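PDB 1K0F: zinc-binding protein TroA from Treponema pallidum, which binds zinc with high affinity and specificity in the periplasm and delivers it to the membrane permease of an ABC import system. Local coordinates for residues A[4-9]-A[47-52]; A[36-41]-A[63-68]; A[56-61]-A[81-86]. All coordinates share one frame; numbering follows the deposited sequence.

Contact 1 of 3, residues A[4-9]-A[47-52]; sequences LVVTTI and EWLGNA
Leu4 turns its CG trans to the backbone N (chi1 180°), and this torsion carries its CD2 methyl out to the last turn of helix 43-51. Val6 makes the same choice for CG1 (chi1 167°), and its two methyls then part: CG1 goes to Leu49, CG2 to Ala52. Leu49 leaves the helix pointing away from the strand, yet its CD2 reaches Val6.

The side chains meet by apolar packing, and no hydrogen bond crosses the contact. Val6 CG1 meets Leu49 CD2 at 3.5 Å, the two side chains lying roughly perpendicular to each other, while Val6 CG2 rests on Ala52 CB, also at 3.5 Å. Leu4 covers the end of the helix. Its CD2 comes within 3.4 Å of Trp48 O, a carbonyl already taken up by the backbone N of Asn51, and its CG stands 4.2 Å from Ala52 CB. Leu4 CA and Ala52 CA, the latter in the first residue to leave helical geometry, are 4.6 Å apart, the nearest CA pair of the two segments. Strand 4-7 and helix residues 47-51 run at 135° to one another, their axes 8.1 Å apart at the nearest point.

Val5 and Thr7 face the other side of the sheet, toward helix 10-20. The interface thus packs helix 43-51 on one face of the parallel sheet; strand 4-7 pairs there with strand 54-57, while Leu49 reaches on to Phe70 and Leu73 of helix 67-73.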
loop_
_atom_site.group_PDB
_atom_site.type_symbol
_atom_site.label_atom_id
_atom_site.label_comp_id
_atom_site.label_asym_id
_atom_site.label_seq_id
_atom_site.Cartn_x
_atom_site.Cartn_y
_atom_site.Cartn_z
ATOM N N LEU A 4 -20.139 13.321 -1.647
ATOM C CA LEU A 4 -18.812 13.354 -1.068
ATOM C C LEU A 4 -18.286 11.984 -0.705
ATOM O O LEU A 4 -18.820 11.325 0.179
ATOM C CB LEU A 4 -18.813 14.217 0.190
ATOM C CG LEU A 4 -17.452 14.297 0.872
ATOM C CD1 LEU A 4 -16.442 14.865 -0.110
ATOM C CD2 LEU A 4 -17.541 15.162 2.118
ATOM N N VAL A 5 -17.238 11.551 -1.396
ATOM C CA VAL A 5 -16.624 10.267 -1.100
ATOM C C VAL A 5 -15.380 10.622 -0.311
ATOM O O VAL A 5 -14.690 11.583 -0.645
ATOM C CB VAL A 5 -16.187 9.518 -2.379
ATOM C CG1 VAL A 5 -15.318 8.309 -2.012
ATOM C CG2 VAL A 5 -17.414 9.085 -3.170
ATOM N N VAL A 6 -15.091 9.876 0.743
ATOM C CA VAL A 6 -13.902 10.167 1.529
ATOM C C VAL A 6 -13.144 8.891 1.766
ATOM O O VAL A 6 -13.685 7.928 2.302
ATOM C CB VAL A 6 -14.240 10.803 2.892
ATOM C CG1 VAL A 6 -12.997 10.791 3.791
ATOM C CG2 VAL A 6 -14.729 12.244 2.693
ATOM N N THR A 7 -11.882 8.890 1.362
ATOM C CA THR A 7 -11.052 7.711 1.516
ATOM C C THR A 7 -9.829 7.993 2.376
ATOM O O THR A 7 -9.451 9.144 2.594
ATOM C CB THR A 7 -10.591 7.183 0.144
ATOM O OG1 THR A 7 -9.396 7.861 -0.247
ATOM C CG2 THR A 7 -11.664 7.413 -0.906
ATOM N N THR A 8 -9.212 6.920 2.848
ATOM C CA THR A 8 -8.041 7.018 3.685
ATOM C C THR A 8 -6.782 6.989 2.840
ATOM O O THR A 8 -6.317 8.021 2.384
ATOM C CB THR A 8 -8.028 5.866 4.682
ATOM O OG1 THR A 8 -8.301 4.644 3.984
ATOM C CG2 THR A 8 -9.108 6.066 5.748
ATOM N N ILE A 9 -6.221 5.807 2.636
ATOM C CA ILE A 9 -5.005 5.668 1.837
ATOM C C ILE A 9 -5.253 6.061 0.379
ATOM O O ILE A 9 -6.328 5.797 -0.176
ATOM C CB ILE A 9 -4.493 4.228 1.889
ATOM C CG1 ILE A 9 -5.598 3.280 1.416
ATOM C CG2 ILE A 9 -4.086 3.885 3.311
ATOM C CD1 ILE A 9 -5.131 1.866 1.221
ATOM N N GLU A 47 -14.314 15.849 10.067
ATOM C CA GLU A 47 -15.406 16.692 9.600
ATOM C C GLU A 47 -15.779 16.339 8.158
ATOM O O GLU A 47 -16.954 16.106 7.852
ATOM C CB GLU A 47 -14.996 18.157 9.713
ATOM C CG GLU A 47 -15.519 19.047 8.619
ATOM C CD GLU A 47 -15.296 20.497 8.948
ATOM O OE1 GLU A 47 -15.731 21.364 8.159
ATOM O OE2 GLU A 47 -14.680 20.761 10.003
ATOM N N TRP A 48 -14.780 16.315 7.278
ATOM C CA TRP A 48 -15.007 15.949 5.885
ATOM C C TRP A 48 -15.794 14.654 5.990
ATOM O O TRP A 48 -16.849 14.493 5.370
ATOM C CB TRP A 48 -13.680 15.657 5.171
ATOM C CG TRP A 48 -12.859 16.859 4.838
ATOM C CD1 TRP A 48 -11.966 17.492 5.656
ATOM C CD2 TRP A 48 -12.831 17.570 3.594
ATOM N NE1 TRP A 48 -11.386 18.549 4.996
ATOM C CE2 TRP A 48 -11.897 18.620 3.728
ATOM C CE3 TRP A 48 -13.509 17.417 2.373
ATOM C CZ2 TRP A 48 -11.621 19.517 2.692
ATOM C CZ3 TRP A 48 -13.231 18.311 1.338
ATOM C CH2 TRP A 48 -12.296 19.350 1.508
ATOM N N LEU A 49 -15.261 13.745 6.805
ATOM C CA LEU A 49 -15.870 12.445 7.041
ATOM C C LEU A 49 -17.298 12.694 7.457
ATOM O O LEU A 49 -18.227 12.122 6.902
ATOM C CB LEU A 49 -15.138 11.694 8.165
ATOM C CG LEU A 49 -13.868 10.886 7.864
ATOM C CD1 LEU A 49 -13.275 10.356 9.155
ATOM C CD2 LEU A 49 -14.191 9.747 6.932
ATOM N N GLY A 50 -17.457 13.569 8.437
ATOM C CA GLY A 50 -18.782 13.887 8.935
ATOM C C GLY A 50 -19.806 14.156 7.854
ATOM O O GLY A 50 -20.982 13.843 8.026
ATOM N N ASN A 51 -19.364 14.726 6.738
ATOM C CA ASN A 51 -20.271 15.048 5.637
ATOM C C ASN A 51 -20.198 14.085 4.456
ATOM O O ASN A 51 -20.977 14.198 3.506
ATOM C CB ASN A 51 -19.996 16.465 5.137
ATOM C CG ASN A 51 -19.580 17.396 6.240
ATOM O OD1 ASN A 51 -20.265 17.518 7.257
ATOM N ND2 ASN A 51 -18.447 18.062 6.052
ATOM N N ALA A 52 -19.264 13.142 4.508
ATOM C CA ALA A 52 -19.112 12.183 3.422
ATOM C C ALA A 52 -20.372 11.359 3.233
ATOM O O ALA A 52 -21.095 11.073 4.180
ATOM C CB ALA A 52 -17.933 11.267 3.693
#

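Contact 2 of 3, residues A[36-41]-A[63-68]; sequences PHLYTA and ETKMGE
Pro36 O lies against Glu63 CA, and His37 O faces the hydroxyl of Thr64; His37 CA is 4.9 Å from Glu63 CA. From there the loop 36-41 and the segment 63-68, which leads into helix 67-73, run on to a small apolar cluster at Met66.

The polar part centres on the carbonyl of His37. Thr64 OG1 lies 2.7 Å from His37 O, brought there by a chi1 of 62° that sets the hydroxyl between its own backbone N and carbonyl carbon. Glu63 directs its carboxylate elsewhere: OE2 is hydrogen-bonded to Thr8 OG1 and to Asn58 N, so two donors hold this carboxylate oxygen.

Lys65 adds contacts between its methylenes and the backbone of His37 to Tyr39. The closest is CD to His37 O at 3.1 Å, with CB 3.5 Å from Tyr39 O and CD 3.6 Å from Leu38 CA; the part of lysine used here is its hydrocarbon stem. Pro36 CB and Glu63 CG touch more loosely, at 4.2 Å.

The third group is gathered by the Met66 methyl. CE comes to the edge of the Tyr39 ring, near its plane, 3.8 Å from CD2, and is equally close to Ala41 CB. Tyr39 holds its ring trans to the backbone N (chi1 -172°), while the methionine chain bends at its last torsion so that CE touches both.

His37 is one of the zinc ligands, with His102, His168 and Asp248, in a site that is empty in this zinc-free structure. The weak bond from its ND1 to Leu62 O, with Thr64 and Lys65 packed round His37 O, is consistent with a restricted His37 backbone and imidazole.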
loop_
_atom_site.group_PDB
_atom_site.type_symbol
_atom_site.label_atom_id
_atom_site.label_comp_id
_atom_site.label_asym_id
_atom_site.label_seq_id
_atom_site.Cartn_x
_atom_site.Cartn_y
_atom_site.Cartn_z
ATOM N N PRO A 36 -0.695 5.300 7.210
ATOM C CA PRO A 36 -2.058 5.030 7.672
ATOM C C PRO A 36 -2.121 4.409 9.065
ATOM O O PRO A 36 -3.059 4.677 9.826
ATOM C CB PRO A 36 -2.626 4.101 6.601
ATOM C CG PRO A 36 -1.714 4.239 5.434
ATOM C CD PRO A 36 -0.376 4.567 5.977
ATOM N N HIS A 37 -1.126 3.582 9.387
ATOM C CA HIS A 37 -1.052 2.914 10.687
ATOM C C HIS A 37 -1.211 3.929 11.810
ATOM O O HIS A 37 -2.180 3.908 12.567
ATOM C CB HIS A 37 0.300 2.215 10.864
ATOM C CG HIS A 37 0.661 1.283 9.746
ATOM N ND1 HIS A 37 -0.142 0.228 9.369
ATOM C CD2 HIS A 37 1.748 1.234 8.938
ATOM C CE1 HIS A 37 0.433 -0.431 8.377
ATOM N NE2 HIS A 37 1.581 0.160 8.096
ATOM N N LEU A 38 -0.247 4.829 11.898
ATOM C CA LEU A 38 -0.240 5.839 12.936
ATOM C C LEU A 38 -0.906 7.137 12.512
ATOM O O LEU A 38 -0.498 8.218 12.938
ATOM C CB LEU A 38 1.203 6.089 13.352
ATOM C CG LEU A 38 2.035 4.802 13.305
ATOM C CD1 LEU A 38 3.394 5.085 12.690
ATOM C CD2 LEU A 38 2.175 4.233 14.710
ATOM N N TYR A 39 -1.937 7.031 11.681
ATOM C CA TYR A 39 -2.650 8.215 11.208
ATOM C C TYR A 39 -3.950 8.436 11.998
ATOM O O TYR A 39 -4.683 7.482 12.287
ATOM C CB TYR A 39 -2.958 8.087 9.705
ATOM C CG TYR A 39 -3.531 9.351 9.084
ATOM C CD1 TYR A 39 -2.707 10.279 8.456
ATOM C CD2 TYR A 39 -4.893 9.632 9.161
ATOM C CE1 TYR A 39 -3.225 11.462 7.929
ATOM C CE2 TYR A 39 -5.419 10.812 8.639
ATOM C CZ TYR A 39 -4.582 11.723 8.028
ATOM O OH TYR A 39 -5.102 12.909 7.551
ATOM N N THR A 40 -4.212 9.700 12.344
ATOM C CA THR A 40 -5.417 10.104 13.080
ATOM C C THR A 40 -6.184 11.126 12.249
ATOM O O THR A 40 -5.578 11.983 11.604
ATOM C CB THR A 40 -5.084 10.802 14.415
ATOM O OG1 THR A 40 -3.741 10.489 14.797
ATOM C CG2 THR A 40 -6.056 10.372 15.502
ATOM N N ALA A 41 -7.511 11.047 12.265
ATOM C CA ALA A 41 -8.329 11.996 11.516
ATOM C C ALA A 41 -8.338 13.312 12.283
ATOM O O ALA A 41 -8.953 13.416 13.340
ATOM C CB ALA A 41 -9.753 11.471 11.360
ATOM N N GLU A 63 -5.591 0.771 8.871
ATOM C CA GLU A 63 -5.723 2.067 9.520
ATOM C C GLU A 63 -6.000 1.936 11.015
ATOM O O GLU A 63 -6.858 2.623 11.565
ATOM C CB GLU A 63 -6.851 2.843 8.836
ATOM C CG GLU A 63 -6.592 3.101 7.353
ATOM C CD GLU A 63 -7.314 2.128 6.427
ATOM O OE1 GLU A 63 -7.642 0.997 6.852
ATOM O OE2 GLU A 63 -7.551 2.502 5.260
ATOM N N THR A 64 -5.249 1.048 11.656
ATOM C CA THR A 64 -5.359 0.770 13.087
ATOM C C THR A 64 -6.007 1.837 13.966
ATOM O O THR A 64 -6.921 1.543 14.738
ATOM C CB THR A 64 -3.968 0.467 13.675
ATOM O OG1 THR A 64 -3.124 1.618 13.514
ATOM C CG2 THR A 64 -3.337 -0.723 12.964
ATOM N N LYS A 65 -5.537 3.076 13.848
ATOM C CA LYS A 65 -6.042 4.174 14.670
ATOM C C LYS A 65 -7.279 4.927 14.169
ATOM O O LYS A 65 -7.391 6.135 14.372
ATOM C CB LYS A 65 -4.909 5.173 14.912
ATOM C CG LYS A 65 -3.962 4.777 16.035
ATOM C CD LYS A 65 -2.517 4.757 15.569
ATOM C CE LYS A 65 -1.601 4.317 16.689
ATOM N NZ LYS A 65 -2.280 3.335 17.578
ATOM N N MET A 66 -8.220 4.229 13.544
ATOM C CA MET A 66 -9.420 4.893 13.040
ATOM C C MET A 66 -10.714 4.153 13.389
ATOM O O MET A 66 -11.808 4.650 13.113
ATOM C CB MET A 66 -9.321 5.067 11.522
ATOM C CG MET A 66 -8.441 6.225 11.093
ATOM S SD MET A 66 -8.664 6.673 9.368
ATOM C CE MET A 66 -8.523 8.435 9.459
ATOM N N GLY A 67 -10.579 2.974 13.996
ATOM C CA GLY A 67 -11.735 2.171 14.375
ATOM C C GLY A 67 -12.864 2.934 15.045
ATOM O O GLY A 67 -14.011 2.876 14.599
ATOM N N GLU A 68 -12.546 3.639 16.127
ATOM C CA GLU A 68 -13.535 4.427 16.854
ATOM C C GLU A 68 -14.255 5.359 15.884
ATOM O O GLU A 68 -15.470 5.265 15.708
ATOM C CB GLU A 68 -12.847 5.247 17.953
ATOM C CG GLU A 68 -13.588 5.273 19.290
ATOM C CD GLU A 68 -13.201 4.126 20.227
ATOM O OE1 GLU A 68 -14.119 3.497 20.809
ATOM O OE2 GLU A 68 -11.987 3.856 20.386
#

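Contact 3 of 3, residues A[56-61]-A[81-86]; sequences LYNGLH and AVSETI
This is a buried contact at the carboxy-terminal end of the parallel sheet, where strands 54-57 and 78-81 finish side by side and their outgoing loops stay joined. Tyr57 and Ala81 form a parallel bridge, and Ala81 CB sits over one face of the Tyr57 ring in a CH-pi contact, 3.6 Å from the ring centroid.

Beyond the bridge, polar bonds take over. Ser83 N donates to Asn58 O at 2.8 Å, in the carbonyl plane, and Ser83 OG donates to Asn58 OD1 at 2.7 Å, approaching from well above the plane of that amide carbonyl. Backbone and side chain of Asn58 are thus both gripped by one serine, while its ND2 bonds to Pro101 O. Gly59 CA packs 3.4 Å from Ala81 CB, close quarters for the turning chain. Glu84 bends at chi2 (-117°) and extends alongside Leu60 in the opposite sense. On the other side of the sheet, Leu56 CD2 meets Val82 CG1 at 3.7 Å, the two side chains crossing nearly at right angles.

Leu56 and Val82 continue onto Val117 of helix 107-124 and Ile12 of helix 10-20, whereas the Tyr57 ring meets Phe70 of helix 67-73.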
loop_
_atom_site.group_PDB
_atom_site.type_symbol
_atom_site.label_atom_id
_atom_site.label_comp_id
_atom_site.label_asym_id
_atom_site.label_seq_id
_atom_site.Cartn_x
_atom_site.Cartn_y
_atom_site.Cartn_z
ATOM N N LEU A 56 -14.466 5.323 2.491
ATOM C CA LEU A 56 -13.716 4.166 2.025
ATOM C C LEU A 56 -12.387 3.994 2.743
ATOM O O LEU A 56 -11.604 4.935 2.882
ATOM C CB LEU A 56 -13.468 4.271 0.517
ATOM C CG LEU A 56 -14.675 4.043 -0.399
ATOM C CD1 LEU A 56 -14.240 4.148 -1.853
ATOM C CD2 LEU A 56 -15.290 2.685 -0.116
ATOM N N TYR A 57 -12.144 2.772 3.193
ATOM C CA TYR A 57 -10.913 2.446 3.874
ATOM C C TYR A 57 -10.563 0.979 3.639
ATOM O O TYR A 57 -11.412 0.168 3.259
ATOM C CB TYR A 57 -11.028 2.760 5.370
ATOM C CG TYR A 57 -11.991 1.899 6.165
ATOM C CD1 TYR A 57 -13.372 1.995 5.978
ATOM C CD2 TYR A 57 -11.518 1.043 7.168
ATOM C CE1 TYR A 57 -14.247 1.272 6.763
ATOM C CE2 TYR A 57 -12.392 0.314 7.962
ATOM C CZ TYR A 57 -13.753 0.432 7.756
ATOM O OH TYR A 57 -14.610 -0.315 8.536
ATOM N N ASN A 58 -9.296 0.655 3.850
ATOM C CA ASN A 58 -8.780 -0.688 3.658
ATOM C C ASN A 58 -9.557 -1.795 4.362
ATOM O O ASN A 58 -10.282 -2.586 3.743
ATOM C CB ASN A 58 -7.335 -0.731 4.144
ATOM C CG ASN A 58 -6.470 -1.645 3.321
ATOM O OD1 ASN A 58 -6.605 -1.700 2.093
ATOM N ND2 ASN A 58 -5.567 -2.362 3.982
ATOM N N GLY A 59 -9.385 -1.815 5.679
ATOM C CA GLY A 59 -9.968 -2.840 6.508
ATOM C C GLY A 59 -8.708 -3.605 6.865
ATOM O O GLY A 59 -7.637 -2.998 6.968
ATOM N N LEU A 60 -8.801 -4.917 7.023
ATOM C CA LEU A 60 -7.630 -5.707 7.359
ATOM C C LEU A 60 -6.772 -5.002 8.409
ATOM O O LEU A 60 -5.549 -5.109 8.419
ATOM C CB LEU A 60 -6.809 -5.977 6.100
ATOM C CG LEU A 60 -7.564 -6.681 4.968
ATOM C CD1 LEU A 60 -6.561 -7.243 3.983
ATOM C CD2 LEU A 60 -8.440 -7.803 5.530
ATOM N N HIS A 61 -7.434 -4.268 9.293
ATOM C CA HIS A 61 -6.752 -3.555 10.361
ATOM C C HIS A 61 -5.565 -2.732 9.882
ATOM O O HIS A 61 -4.542 -2.648 10.562
ATOM C CB HIS A 61 -6.280 -4.546 11.422
ATOM C CG HIS A 61 -5.723 -3.893 12.650
ATOM N ND1 HIS A 61 -6.446 -2.998 13.409
ATOM C CD2 HIS A 61 -4.515 -4.006 13.248
ATOM C CE1 HIS A 61 -5.707 -2.588 14.424
ATOM N NE2 HIS A 61 -4.530 -3.183 14.346
ATOM N N ALA A 81 -14.826 -1.030 4.285
ATOM C CA ALA A 81 -13.427 -1.417 4.366
ATOM C C ALA A 81 -13.311 -2.310 3.143
ATOM O O ALA A 81 -13.549 -3.513 3.211
ATOM C CB ALA A 81 -13.161 -2.207 5.635
ATOM N N VAL A 82 -12.981 -1.690 2.020
ATOM C CA VAL A 82 -12.869 -2.367 0.733
ATOM C C VAL A 82 -12.155 -3.702 0.698
ATOM O O VAL A 82 -12.672 -4.670 0.134
ATOM C CB VAL A 82 -12.196 -1.458 -0.306
ATOM C CG1 VAL A 82 -13.007 -0.181 -0.475
ATOM C CG2 VAL A 82 -10.777 -1.136 0.128
ATOM N N SER A 83 -10.975 -3.768 1.297
ATOM C CA SER A 83 -10.199 -4.998 1.268
ATOM C C SER A 83 -10.691 -6.171 2.122
ATOM O O SER A 83 -10.355 -7.322 1.854
ATOM C CB SER A 83 -8.754 -4.663 1.593
ATOM O OG SER A 83 -8.415 -3.436 0.969
ATOM N N GLU A 84 -11.497 -5.900 3.137
ATOM C CA GLU A 84 -11.995 -6.987 3.953
ATOM C C GLU A 84 -12.980 -7.805 3.132
ATOM O O GLU A 84 -13.723 -8.617 3.677
ATOM C CB GLU A 84 -12.680 -6.455 5.205
ATOM C CG GLU A 84 -11.842 -5.459 5.961
ATOM C CD GLU A 84 -11.483 -5.941 7.344
ATOM O OE1 GLU A 84 -10.734 -6.936 7.460
ATOM O OE2 GLU A 84 -11.948 -5.322 8.321
ATOM N N THR A 85 -13.013 -7.572 1.825
ATOM C CA THR A 85 -13.894 -8.342 0.960
ATOM C C THR A 85 -13.031 -9.420 0.326
ATOM O O THR A 85 -13.442 -10.091 -0.612
ATOM C CB THR A 85 -14.537 -7.476 -0.149
ATOM O OG1 THR A 85 -13.530 -7.010 -1.058
ATOM C CG2 THR A 85 -15.254 -6.293 0.465
ATOM N N ILE A 86 -11.814 -9.564 0.841
ATOM C CA ILE A 86 -10.885 -10.569 0.343
ATOM C C ILE A 86 -11.155 -11.852 1.103
ATOM O O ILE A 86 -11.014 -11.891 2.326
ATOM C CB ILE A 86 -9.418 -10.115 0.555
ATOM C CG1 ILE A 86 -8.957 -9.309 -0.663
ATOM C CG2 ILE A 86 -8.510 -11.303 0.750
ATOM C CD1 ILE A 86 -8.138 -8.072 -0.348
#

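The three contacts join through strands 4-7 and 54-57 and the side chain of Glu63. Contacts 1 and 3 reach the same sheet, where Val6 O and Leu56 N are 2.7 Å apart, probably hydrogen-bonded. Contact 2 is bonded to both through one carboxylate oxygen: Glu63 OE2 lies 2.6 Å from Thr8 OG1 and 2.9 Å from Asn58 N. Ile9 also packs on Pro36. Contact 2 holds the zinc ligand His37, whose side chain is about 3 Å, at nearest atoms, from those of His168 and Asp248. Asn58 of contact 3 is not in touch with the site, its side chain about 7 Å, at nearest atoms, from that of His102, and contact 1 lies away from it.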